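Local coordinates for glycosyl hydrolases family 2, sugar binding domain protein (Bacteroides uniformis str. 3978 T3 ii, PDB 6D1P), which is a beta-glucuronidase of a human gut bacterium, probably hydrolysing O-glycosidic bonds to release glucuronic acid from its conjugates, at residues 759-764 and 784-789. Residues are numbered along the deposited sequence; the frame is centred on the assembly and turned at random.
Sequences SEALLR and IRVNKQ
Leu762 and Val786 form an isolated antiparallel beta bridge, a non-hydrogen-bonded pair with CA atoms 4.6 Å apart, in the C-terminal beta-sandwich. It joins the loop after strand 751-756 to the edge of strand 781-787, whose other neighbour is strand 730-738. Two backbone bonds flank the pair: Leu763 N donates to Arg785 O over 2.9 Å, and Asn787 N donates to Ala761 O over the same 2.9 Å.

On the face with Leu762, branched hydrocarbon side chains suit the buried space between the sheets. Leu762 and Val786 lie side by side, CD2 of Leu762 meeting CG2 of Val786 at 3.8 Å, while the CB of Leu762 is 4.1 Å from CD1 of Ile784. Leu762 and Ile784 both also pack on Phe754 of strand 751-756, which belongs to the facing sheet.

Leu763 and Arg785 occupy the other, partly exposed face and run alongside each other. Leu763 has CG anti to its backbone N (chi1 165°), which lays the isobutyl group along the arginine's aliphatic stem. That extended chain suits the place, giving the leucine methylenes to pack on while carrying its guanidinium away from the loop segment, where NH2 makes a weak hydrogen bond to Gln770 OE1. Leu763 CD2 touches Arg785 CD at 3.7 Å.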
# COMPACT_ATOMS: atom_id res chain seq x y z
N SER A 759 -6.80 -7.13 16.51
CA SER A 759 -5.73 -6.49 15.76
C SER A 759 -5.74 -4.98 15.87
O SER A 759 -4.88 -4.34 15.27
CB SER A 759 -5.82 -6.90 14.29
OG SER A 759 -6.89 -6.24 13.63
N GLU A 760 -6.70 -4.39 16.58
CA GLU A 760 -6.73 -2.95 16.79
C GLU A 760 -6.57 -2.54 18.24
O GLU A 760 -6.48 -1.34 18.51
CB GLU A 760 -8.03 -2.37 16.25
CG GLU A 760 -8.20 -2.61 14.77
CD GLU A 760 -9.59 -2.26 14.30
OE1 GLU A 760 -9.91 -1.06 14.24
OE2 GLU A 760 -10.37 -3.20 14.01
N ALA A 761 -6.55 -3.48 19.18
CA ALA A 761 -6.45 -3.11 20.59
C ALA A 761 -5.09 -2.52 20.91
O ALA A 761 -5.00 -1.51 21.62
CB ALA A 761 -6.74 -4.33 21.46
N LEU A 762 -4.02 -3.10 20.38
CA LEU A 762 -2.68 -2.63 20.72
C LEU A 762 -2.45 -1.23 20.17
O LEU A 762 -2.70 -0.97 18.99
CB LEU A 762 -1.61 -3.57 20.19
CG LEU A 762 -1.61 -4.96 20.84
CD1 LEU A 762 -0.48 -5.82 20.29
CD2 LEU A 762 -1.53 -4.83 22.36
N LEU A 763 -2.00 -0.31 21.04
CA LEU A 763 -1.55 1.00 20.59
C LEU A 763 -0.19 0.79 19.93
O LEU A 763 0.83 0.66 20.62
CB LEU A 763 -1.44 1.99 21.75
CG LEU A 763 -0.64 3.25 21.36
CD1 LEU A 763 -1.52 4.28 20.62
CD2 LEU A 763 0.17 3.91 22.53
N ARG A 764 -0.15 0.76 18.61
CA ARG A 764 1.12 0.51 17.97
C ARG A 764 1.39 1.56 16.90
O ARG A 764 0.62 2.51 16.72
CB ARG A 764 1.17 -0.91 17.39
CG ARG A 764 0.07 -1.29 16.42
CD ARG A 764 0.05 -2.81 16.28
NE ARG A 764 -1.13 -3.31 15.59
CZ ARG A 764 -1.10 -3.95 14.42
NH1 ARG A 764 0.06 -4.17 13.81
NH2 ARG A 764 -2.23 -4.38 13.86
N ILE A 784 3.81 -2.26 26.13
CA ILE A 784 2.94 -1.72 25.10
C ILE A 784 1.60 -1.38 25.73
O ILE A 784 1.12 -2.10 26.61
CB ILE A 784 2.79 -2.70 23.93
CG1 ILE A 784 1.98 -2.07 22.80
CG2 ILE A 784 2.23 -4.02 24.42
CD1 ILE A 784 2.20 -2.70 21.45
N ARG A 785 0.99 -0.29 25.27
CA ARG A 785 -0.34 0.10 25.71
C ARG A 785 -1.43 -0.65 24.95
O ARG A 785 -1.29 -0.94 23.76
CB ARG A 785 -0.54 1.61 25.53
CG ARG A 785 0.06 2.41 26.66
CD ARG A 785 0.26 3.85 26.25
NE ARG A 785 1.15 4.52 27.19
CZ ARG A 785 1.62 5.76 27.04
NH1 ARG A 785 1.28 6.47 25.97
NH2 ARG A 785 2.44 6.27 27.95
N VAL A 786 -2.51 -0.96 25.66
CA VAL A 786 -3.66 -1.70 25.15
C VAL A 786 -4.91 -0.86 25.35
O VAL A 786 -5.11 -0.30 26.43
CB VAL A 786 -3.81 -3.06 25.86
CG1 VAL A 786 -4.87 -3.91 25.17
CG2 VAL A 786 -2.48 -3.78 25.90
N ASN A 787 -5.74 -0.75 24.33
CA ASN A 787 -6.90 0.13 24.44
C ASN A 787 -7.96 -0.53 25.31
O ASN A 787 -8.32 -1.69 25.08
CB ASN A 787 -7.49 0.49 23.08
CG ASN A 787 -8.55 1.57 23.19
OD1 ASN A 787 -9.72 1.28 23.43
ND2 ASN A 787 -8.15 2.83 23.05
N LYS A 788 -8.45 0.21 26.31
CA LYS A 788 -9.35 -0.38 27.31
C LYS A 788 -10.66 -0.83 26.68
O LYS A 788 -11.15 -1.93 26.98
CB LYS A 788 -9.62 0.63 28.43
CG LYS A 788 -9.07 0.24 29.80
CD LYS A 788 -9.38 1.31 30.84
CE LYS A 788 -8.69 1.02 32.17
NZ LYS A 788 -8.68 2.21 33.07
N GLN A 789 -11.24 -0.00 25.81
CA GLN A 789 -12.51 -0.33 25.16
C GLN A 789 -12.51 -1.72 24.53
O GLN A 789 -13.50 -2.45 24.62
CB GLN A 789 -12.85 0.72 24.09
CG GLN A 789 -13.23 2.10 24.63
CD GLN A 789 -13.09 3.19 23.58
OE1 GLN A 789 -11.98 3.69 23.34
NE2 GLN A 789 -14.19 3.55 22.92